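Chymotrypsin-like serine protease (PDB 1MBM) probably cleaves viral polyprotein as a chymotrypsin-like serine endopeptidase of an arterivirus, with a C-terminal alpha/beta extension added to the protease fold. Local coordinates at residues 25-36 with 54-65; 98-106 with 145-153. One frame throughout, in Å; residues are numbered along the deposited sequence.

Contact 1: residues 25-36 with 54-65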
loop_
_atom_site.group_PDB
_atom_site.type_symbol
_atom_site.label_atom_id
_atom_site.label_comp_id
_atom_site.label_asym_id
_atom_site.label_seq_id
_atom_site.Cartn_x
_atom_site.Cartn_y
_atom_site.Cartn_z
ATOM N N GLU A 25 -4.978 22.020 2.400
ATOM C CA GLU A 25 -5.860 21.294 1.501
ATOM C C GLU A 25 -6.048 19.887 2.046
ATOM O O GLU A 25 -5.240 19.404 2.851
ATOM C CB GLU A 25 -5.336 21.302 0.055
ATOM C CG GLU A 25 -4.302 20.238 -0.275
ATOM C CD GLU A 25 -3.486 20.580 -1.513
ATOM O OE1 GLU A 25 -4.054 21.178 -2.459
ATOM O OE2 GLU A 25 -2.277 20.252 -1.539
ATOM N N VAL A 26 -7.149 19.257 1.649
ATOM C CA VAL A 26 -7.446 17.892 2.051
ATOM C C VAL A 26 -7.121 17.013 0.855
ATOM O O VAL A 26 -7.603 17.262 -0.251
ATOM C CB VAL A 26 -8.916 17.757 2.486
ATOM C CG1 VAL A 26 -9.315 16.295 2.617
ATOM C CG2 VAL A 26 -9.136 18.499 3.796
ATOM N N VAL A 27 -6.268 16.015 1.065
ATOM C CA VAL A 27 -5.786 15.178 -0.025
ATOM C C VAL A 27 -6.348 13.765 0.042
ATOM O O VAL A 27 -6.350 13.136 1.101
ATOM C CB VAL A 27 -4.247 15.095 -0.012
ATOM C CG1 VAL A 27 -3.735 14.311 -1.222
ATOM C CG2 VAL A 27 -3.647 16.487 0.011
ATOM N N VAL A 28 -6.815 13.268 -1.094
ATOM C CA VAL A 28 -7.377 11.924 -1.170
ATOM C C VAL A 28 -6.573 11.068 -2.152
ATOM O O VAL A 28 -6.489 11.389 -3.326
ATOM C CB VAL A 28 -8.866 11.983 -1.609
ATOM C CG1 VAL A 28 -9.462 10.567 -1.757
ATOM C CG2 VAL A 28 -9.688 12.834 -0.627
ATOM N N LEU A 29 -6.013 9.964 -1.679
ATOM C CA LEU A 29 -5.243 9.054 -2.540
ATOM C C LEU A 29 -5.964 7.740 -2.804
ATOM O O LEU A 29 -6.646 7.223 -1.929
ATOM C CB LEU A 29 -3.908 8.706 -1.897
ATOM C CG LEU A 29 -3.056 9.867 -1.409
ATOM C CD1 LEU A 29 -1.786 9.331 -0.737
ATOM C CD2 LEU A 29 -2.731 10.822 -2.558
ATOM N N THR A 30 -5.773 7.195 -4.002
ATOM C CA THR A 30 -6.324 5.896 -4.390
ATOM C C THR A 30 -5.581 5.457 -5.654
ATOM O O THR A 30 -4.574 6.081 -6.035
ATOM C CB THR A 30 -7.885 5.959 -4.602
ATOM O OG1 THR A 30 -8.427 4.644 -4.792
ATOM C CG2 THR A 30 -8.264 6.705 -5.900
ATOM N N ALA A 31 -6.043 4.372 -6.273
ATOM C CA ALA A 31 -5.422 3.848 -7.488
ATOM C C ALA A 31 -6.142 4.359 -8.738
ATOM O O ALA A 31 -7.369 4.425 -8.770
ATOM C CB ALA A 31 -5.416 2.326 -7.474
ATOM N N SER A 32 -5.375 4.692 -9.770
ATOM C CA SER A 32 -5.956 5.200 -11.018
ATOM C C SER A 32 -6.947 4.230 -11.676
ATOM O O SER A 32 -7.977 4.652 -12.195
ATOM C CB SER A 32 -4.851 5.566 -12.007
ATOM O OG SER A 32 -3.933 6.466 -11.406
ATOM N N HIS A 33 -6.649 2.936 -11.656
ATOM C CA HIS A 33 -7.540 1.980 -12.314
ATOM C C HIS A 33 -8.869 1.810 -11.556
ATOM O O HIS A 33 -9.853 1.351 -12.120
ATOM C CB HIS A 33 -6.846 0.638 -12.560
ATOM C CG HIS A 33 -6.679 -0.196 -11.330
ATOM N ND1 HIS A 33 -5.621 -0.032 -10.460
ATOM C CD2 HIS A 33 -7.422 -1.214 -10.834
ATOM C CE1 HIS A 33 -5.728 -0.904 -9.474
ATOM N NE2 HIS A 33 -6.813 -1.631 -9.676
ATOM N N VAL A 34 -8.887 2.177 -10.278
ATOM C CA VAL A 34 -10.121 2.195 -9.504
ATOM C C VAL A 34 -10.969 3.387 -9.972
ATOM O O VAL A 34 -12.192 3.278 -10.143
ATOM C CB VAL A 34 -9.828 2.301 -7.997
ATOM C CG1 VAL A 34 -11.082 2.709 -7.219
ATOM C CG2 VAL A 34 -9.269 0.977 -7.479
ATOM N N VAL A 35 -10.302 4.520 -10.189
ATOM C CA VAL A 35 -10.951 5.736 -10.688
ATOM C C VAL A 35 -11.514 5.528 -12.096
ATOM O O VAL A 35 -12.716 5.671 -12.329
ATOM C CB VAL A 35 -9.956 6.929 -10.691
ATOM C CG1 VAL A 35 -10.582 8.143 -11.316
ATOM C CG2 VAL A 35 -9.513 7.251 -9.271
ATOM N N GLY A 36 -10.644 5.167 -13.035
ATOM C CA GLY A 36 -11.067 4.958 -14.410
ATOM C C GLY A 36 -10.785 6.173 -15.270
ATOM O O GLY A 36 -10.576 7.270 -14.752
ATOM N N PHE A 54 -9.382 13.289 -10.107
ATOM C CA PHE A 54 -8.034 12.868 -9.731
ATOM C C PHE A 54 -6.941 13.162 -10.756
ATOM O O PHE A 54 -7.112 12.930 -11.949
ATOM C CB PHE A 54 -8.021 11.353 -9.477
ATOM C CG PHE A 54 -8.801 10.928 -8.267
ATOM C CD1 PHE A 54 -10.190 10.810 -8.322
ATOM C CD2 PHE A 54 -8.148 10.628 -7.080
ATOM C CE1 PHE A 54 -10.913 10.411 -7.200
ATOM C CE2 PHE A 54 -8.864 10.244 -5.958
ATOM C CZ PHE A 54 -10.262 10.131 -6.026
ATOM N N LYS A 55 -5.807 13.652 -10.283
ATOM C CA LYS A 55 -4.643 13.757 -11.149
ATOM C C LYS A 55 -3.883 12.440 -10.996
ATOM O O LYS A 55 -3.767 11.898 -9.893
ATOM C CB LYS A 55 -3.777 14.961 -10.784
ATOM C CG LYS A 55 -4.581 16.256 -10.665
ATOM C CD LYS A 55 -3.798 17.475 -11.137
ATOM C CE LYS A 55 -2.459 17.601 -10.419
ATOM N NZ LYS A 55 -1.644 18.711 -10.996
ATOM N N LYS A 56 -3.388 11.912 -12.109
ATOM C CA LYS A 56 -2.781 10.596 -12.104
ATOM C C LYS A 56 -1.333 10.571 -12.551
ATOM O O LYS A 56 -0.914 11.370 -13.388
ATOM C CB LYS A 56 -3.587 9.664 -13.013
ATOM C CG LYS A 56 -5.003 9.418 -12.552
ATOM C CD LYS A 56 -5.835 8.909 -13.718
ATOM C CE LYS A 56 -7.186 8.365 -13.277
ATOM N NZ LYS A 56 -7.986 8.021 -14.487
ATOM N N ASN A 57 -0.575 9.649 -11.965
ATOM C CA ASN A 57 0.782 9.355 -12.387
ATOM C C ASN A 57 0.893 7.833 -12.372
ATOM O O ASN A 57 1.091 7.217 -11.319
ATOM C CB ASN A 57 1.816 10.002 -11.462
ATOM C CG ASN A 57 3.209 9.980 -12.063
ATOM O OD1 ASN A 57 3.484 9.194 -12.970
ATOM N ND2 ASN A 57 4.089 10.848 -11.577
ATOM N N GLY A 58 0.766 7.214 -13.540
ATOM C CA GLY A 58 0.669 5.767 -13.580
ATOM C C GLY A 58 -0.567 5.403 -12.779
ATOM O O GLY A 58 -1.593 6.082 -12.886
ATOM N N ASP A 59 -0.470 4.373 -11.940
ATOM C CA ASP A 59 -1.624 3.933 -11.144
ATOM C C ASP A 59 -1.803 4.712 -9.828
ATOM O O ASP A 59 -2.686 4.392 -9.042
ATOM C CB ASP A 59 -1.549 2.423 -10.875
ATOM C CG ASP A 59 -2.886 1.822 -10.439
ATOM O OD1 ASP A 59 -3.944 2.105 -11.066
ATOM O OD2 ASP A 59 -2.965 1.034 -9.480
ATOM N N PHE A 60 -0.955 5.709 -9.578
ATOM C CA PHE A 60 -1.087 6.563 -8.383
ATOM C C PHE A 60 -2.054 7.710 -8.680
ATOM O O PHE A 60 -1.803 8.492 -9.590
ATOM C CB PHE A 60 0.274 7.161 -7.984
ATOM C CG PHE A 60 0.241 7.920 -6.676
ATOM C CD1 PHE A 60 -0.096 9.269 -6.644
ATOM C CD2 PHE A 60 0.537 7.276 -5.478
ATOM C CE1 PHE A 60 -0.126 9.977 -5.439
ATOM C CE2 PHE A 60 0.503 7.971 -4.277
ATOM C CZ PHE A 60 0.174 9.323 -4.259
ATOM N N ALA A 61 -3.144 7.812 -7.920
ATOM C CA ALA A 61 -4.157 8.849 -8.154
ATOM C C ALA A 61 -4.371 9.755 -6.943
ATOM O O ALA A 61 -4.581 9.283 -5.835
ATOM C CB ALA A 61 -5.482 8.213 -8.568
ATOM N N GLU A 62 -4.337 11.061 -7.161
ATOM C CA GLU A 62 -4.493 12.010 -6.067
ATOM C C GLU A 62 -5.538 13.075 -6.371
ATOM O O GLU A 62 -5.497 13.712 -7.435
ATOM C CB GLU A 62 -3.142 12.692 -5.778
ATOM C CG GLU A 62 -3.219 13.929 -4.892
ATOM C CD GLU A 62 -1.860 14.614 -4.747
ATOM O OE1 GLU A 62 -0.919 13.978 -4.254
ATOM O OE2 GLU A 62 -1.729 15.781 -5.142
ATOM N N ALA A 63 -6.457 13.276 -5.427
ATOM C CA ALA A 63 -7.451 14.346 -5.516
ATOM C C ALA A 63 -7.249 15.312 -4.368
ATOM O O ALA A 63 -6.727 14.937 -3.314
ATOM C CB ALA A 63 -8.869 13.778 -5.442
ATOM N N VAL A 64 -7.656 16.558 -4.575
ATOM C CA VAL A 64 -7.612 17.552 -3.514
ATOM C C VAL A 64 -9.000 18.144 -3.312
ATOM O O VAL A 64 -9.800 18.233 -4.251
ATOM C CB VAL A 64 -6.578 18.677 -3.763
ATOM C CG1 VAL A 64 -5.173 18.105 -3.859
ATOM C CG2 VAL A 64 -6.931 19.493 -5.002
ATOM N N THR A 65 -9.302 18.482 -2.066
ATOM C CA THR A 65 -10.560 19.121 -1.716
ATOM C C THR A 65 -10.279 19.975 -0.489
ATOM O O THR A 65 -9.116 20.224 -0.177
ATOM C CB THR A 65 -11.724 18.084 -1.526
ATOM O OG1 THR A 65 -12.885 18.751 -1.035
ATOM C CG2 THR A 65 -11.426 17.073 -0.441
HETATM O O HOH W 1 -7.347 5.448 -15.259
#

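Contact 2: residues 98-106 with 145-153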
loop_
_atom_site.group_PDB
_atom_site.type_symbol
_atom_site.label_atom_id
_atom_site.label_comp_id
_atom_site.label_asym_id
_atom_site.label_seq_id
_atom_site.Cartn_x
_atom_site.Cartn_y
_atom_site.Cartn_z
ATOM N N GLY A 98 3.006 -6.102 5.587
ATOM C CA GLY A 98 3.659 -6.800 4.496
ATOM C C GLY A 98 5.110 -6.401 4.292
ATOM O O GLY A 98 5.635 -5.544 5.008
ATOM N N LEU A 99 5.762 -7.045 3.331
ATOM C CA LEU A 99 7.142 -6.725 2.984
ATOM C C LEU A 99 7.114 -5.707 1.876
ATOM O O LEU A 99 6.364 -5.855 0.915
ATOM C CB LEU A 99 7.885 -7.959 2.476
ATOM C CG LEU A 99 9.164 -7.668 1.676
ATOM C CD1 LEU A 99 10.279 -7.175 2.605
ATOM C CD2 LEU A 99 9.617 -8.882 0.877
ATOM N N LEU A 100 7.913 -4.662 2.020
ATOM C CA LEU A 100 8.030 -3.670 0.974
ATOM C C LEU A 100 9.497 -3.488 0.606
ATOM O O LEU A 100 10.343 -3.382 1.480
ATOM C CB LEU A 100 7.439 -2.326 1.429
ATOM C CG LEU A 100 7.452 -1.270 0.315
ATOM C CD1 LEU A 100 6.057 -0.804 -0.035
ATOM C CD2 LEU A 100 8.380 -0.108 0.622
ATOM N N SER A 101 9.785 -3.518 -0.692
ATOM C CA SER A 101 11.106 -3.199 -1.243
ATOM C C SER A 101 10.863 -2.719 -2.672
ATOM O O SER A 101 9.759 -2.853 -3.190
ATOM C CB SER A 101 12.038 -4.410 -1.247
ATOM O OG SER A 101 11.610 -5.394 -2.175
ATOM N N GLY A 102 11.876 -2.160 -3.319
ATOM C CA GLY A 102 11.683 -1.677 -4.679
ATOM C C GLY A 102 11.457 -2.829 -5.647
ATOM O O GLY A 102 10.695 -2.719 -6.600
ATOM N N GLU A 103 12.102 -3.956 -5.372
ATOM C CA GLU A 103 12.043 -5.106 -6.255
ATOM C C GLU A 103 10.855 -6.029 -6.017
ATOM O O GLU A 103 10.275 -6.542 -6.971
ATOM C CB GLU A 103 13.328 -5.933 -6.125
ATOM C CG GLU A 103 14.590 -5.245 -6.612
ATOM C CD GLU A 103 15.262 -4.379 -5.552
ATOM O OE1 GLU A 103 14.734 -4.250 -4.422
ATOM O OE2 GLU A 103 16.339 -3.822 -5.851
ATOM N N VAL A 104 10.526 -6.272 -4.748
ATOM C CA VAL A 104 9.509 -7.262 -4.385
ATOM C C VAL A 104 8.643 -6.790 -3.209
ATOM O O VAL A 104 9.158 -6.331 -2.190
ATOM C CB VAL A 104 10.166 -8.624 -4.014
ATOM C CG1 VAL A 104 9.125 -9.628 -3.516
ATOM C CG2 VAL A 104 10.947 -9.228 -5.198
ATOM N N CYS A 105 7.323 -6.894 -3.355
ATOM C CA CYS A 105 6.421 -6.550 -2.267
ATOM C C CYS A 105 5.462 -7.717 -2.010
ATOM O O CYS A 105 4.894 -8.270 -2.943
ATOM C CB CYS A 105 5.613 -5.281 -2.585
ATOM S SG CYS A 105 6.564 -3.752 -2.846
ATOM N N LEU A 106 5.275 -8.064 -0.740
ATOM C CA LEU A 106 4.384 -9.156 -0.347
ATOM C C LEU A 106 3.338 -8.665 0.647
ATOM O O LEU A 106 3.666 -8.010 1.619
ATOM C CB LEU A 106 5.179 -10.289 0.308
ATOM C CG LEU A 106 6.403 -10.808 -0.435
ATOM C CD1 LEU A 106 7.091 -11.869 0.389
ATOM C CD2 LEU A 106 5.987 -11.364 -1.784
ATOM N N LYS A 145 6.406 5.150 -10.190
ATOM C CA LYS A 145 7.283 3.994 -10.260
ATOM C C LYS A 145 6.538 2.775 -9.723
ATOM O O LYS A 145 5.899 2.857 -8.679
ATOM C CB LYS A 145 8.548 4.268 -9.437
ATOM C CG LYS A 145 9.548 3.130 -9.400
ATOM C CD LYS A 145 10.927 3.635 -8.988
ATOM C CE LYS A 145 12.006 2.585 -9.216
ATOM N NZ LYS A 145 11.843 1.860 -10.515
ATOM N N LEU A 146 6.582 1.655 -10.439
ATOM C CA LEU A 146 5.946 0.453 -9.936
ATOM C C LEU A 146 6.931 -0.374 -9.093
ATOM O O LEU A 146 7.992 -0.771 -9.577
ATOM C CB LEU A 146 5.361 -0.387 -11.089
ATOM C CG LEU A 146 4.513 -1.593 -10.660
ATOM C CD1 LEU A 146 3.072 -1.183 -10.268
ATOM C CD2 LEU A 146 4.480 -2.636 -11.745
ATOM N N LEU A 147 6.596 -0.592 -7.821
ATOM C CA LEU A 147 7.412 -1.412 -6.935
ATOM C C LEU A 147 6.833 -2.812 -6.935
ATOM O O LEU A 147 5.615 -2.968 -7.007
ATOM C CB LEU A 147 7.358 -0.886 -5.490
ATOM C CG LEU A 147 7.642 0.602 -5.239
ATOM C CD1 LEU A 147 7.599 0.918 -3.733
ATOM C CD2 LEU A 147 8.966 1.027 -5.862
ATOM N N GLY A 148 7.701 -3.819 -6.849
ATOM C CA GLY A 148 7.286 -5.210 -6.757
ATOM C C GLY A 148 7.405 -6.065 -8.020
ATOM O O GLY A 148 7.033 -7.236 -8.002
ATOM N N ALA A 149 7.937 -5.502 -9.102
ATOM C CA ALA A 149 7.977 -6.204 -10.394
ATOM C C ALA A 149 9.315 -6.827 -10.782
ATOM O O ALA A 149 9.432 -7.413 -11.864
ATOM C CB ALA A 149 7.515 -5.274 -11.496
ATOM N N ASP A 150 10.323 -6.681 -9.923
ATOM C CA ASP A 150 11.663 -7.193 -10.216
ATOM C C ASP A 150 11.992 -8.422 -9.374
ATOM O O ASP A 150 11.094 -9.066 -8.833
ATOM C CB ASP A 150 12.716 -6.110 -9.951
ATOM C CG ASP A 150 12.365 -4.785 -10.595
ATOM O OD1 ASP A 150 11.921 -4.781 -11.768
ATOM O OD2 ASP A 150 12.490 -3.698 -9.996
ATOM N N THR A 151 13.278 -8.752 -9.272
ATOM C CA THR A 151 13.700 -9.881 -8.446
ATOM C C THR A 151 14.722 -9.455 -7.427
ATOM O O THR A 151 15.359 -8.421 -7.576
ATOM C CB THR A 151 14.304 -11.050 -9.269
ATOM O OG1 THR A 151 15.575 -10.669 -9.810
ATOM C CG2 THR A 151 13.464 -11.381 -10.484
ATOM N N VAL A 152 14.887 -10.278 -6.396
ATOM C CA VAL A 152 15.917 -10.049 -5.390
ATOM C C VAL A 152 16.267 -11.394 -4.753
ATOM O O VAL A 152 15.408 -12.273 -4.647
ATOM C CB VAL A 152 15.458 -9.039 -4.307
ATOM C CG1 VAL A 152 14.357 -9.654 -3.420
ATOM C CG2 VAL A 152 16.648 -8.570 -3.458
ATOM N N THR A 153 17.526 -11.578 -4.360
ATOM C CA THR A 153 17.904 -12.824 -3.692
ATOM C C THR A 153 17.513 -12.725 -2.229
ATOM O O THR A 153 17.312 -11.628 -1.699
ATOM C CB THR A 153 19.407 -13.091 -3.789
ATOM O OG1 THR A 153 20.122 -11.955 -3.284
ATOM C CG2 THR A 153 19.866 -13.213 -5.248
HETATM O O HOH W 2 9.559 -3.055 -9.551
HETATM O O HOH W 3 6.172 -8.121 -5.689
#

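Contact 1: residues 25-36 with 54-65
His33 and Asp59 meet through a ring edge and a carboxylate. His33 ND1 donates to Asp59 OD1 at 2.8 Å, in the ring plane and on the syn side of the oxygen. A weak second bond reaches OD2. The backbone N of His33 also donates to OD1, so two N-H groups of one residue grip the same oxygen. Thr129 holds OD2 as well. With Ser114, weakly bonded to the far nitrogen NE2, the arrangement is consistent with the Ser-His-Asp triad of chymotrypsin-like proteases.

Backbone bonds join antiparallel strands 25-31 and 60-65 within the six-stranded N-terminal barrel. Val26, Val28 and Thr30 form hydrogen-bonded pairs with Thr65, Ala63 and Ala61. Past the strand, Ser32 N donates to Asp59 O, and Ser32 OG to Gly58 O at 2.8 Å.

Apolar packing centres on Phe54. Val35 CG2 lies over one face of the Phe54 ring, 3.9 Å from its centroid, a CH-pi contact. Ala63 CB covers the opposite face. On the other side of the sheet, Leu29 CD2 touches Phe60 CZ at 3.7 Å.

Lys56 stretches out past Ser32, and its NZ donates to Gly36 O at 2.7 Å, from above the carbonyl plane. A water links NZ to Ser32 O.

Contact 2: residues 98-106 with 145-153
Val104 and Val152 meet through one methyl each, and their first torsions choose which. In Val104, CG1 is trans to the backbone N (chi1 175°), which turns CG2 to the other segment. Val152 has chi1 70°, with CG1 between its backbone N and carbonyl carbon. The two methyls, Val104 CG2 and Val152 CG1, pack at 3.9 Å. Val104 CG2 also lies against the backbone oxygen of Asp150.

The Glu103 chain bends, and its CB and CG run along Asp150 and Thr151, with Glu103 CG 3.4 Å from Thr151 O. The carboxylates of Glu103 and Asp150 do not touch. Their planes are steeply turned against each other, and Glu103 OE2 stays 5.7 Å from Asp150 OD2.

Two backbone bonds hold the turns together. Gly148 N donates to Gly102 O at 3.2 Å, from well above the carbonyl plane. Asp150 N donates to Glu103 O at 3.0 Å, on a lone pair. Beside these bonds, Gly148 CA comes within 3.8 Å of Val104 CA. Gly148 has positive phi, where a side chain would press on Leu147 O.

Water adds two bridges. One accepts from Cys105 N and lies by Gly148 O. The other accepts from Ala149 N and lies by Gly102 O and Leu146 O.

Leu147 CB rests 4.0 Å from Cys105 SG. Within segment 98-106, Ser101 OG donates to Val104 O across the turn.

The contact joins the hairpin loop between strands 94-100 and 105-106 to the connection between strands 146-147 and 152-153, in the second beta domain of the chymotrypsin-like fold. Strand 136-140 pairs with both 105-106 and 146-147. Strand 152-153 pairs in parallel with 176-177, whose Ile176 packs on Val104. This pair and helix 154-158 are consistent with the start of the C-terminal alpha/beta extension.

From the N terminus, the chain first enters contact 1. Segment 54-65 returns to 25-36 and closes a loop of 17 residues, mostly strand, within the first barrel. Contact 2 opens only later. Its segment 145-153 comes back to 98-106 after 38 residues that include strands 117-120, 123-132 and 136-140. The two contacts are therefore in series, neither nested nor crossed. Contact 1 binds parts of the N-terminal barrel. Contact 2 ties the second sheet to the chain leading into helix 154-158. Their centres lie 22 Å apart, and their nearest atoms about 6 Å. Strand 136-140 touches both: Thr140 meets Asp59 and Phe60, and also Leu146.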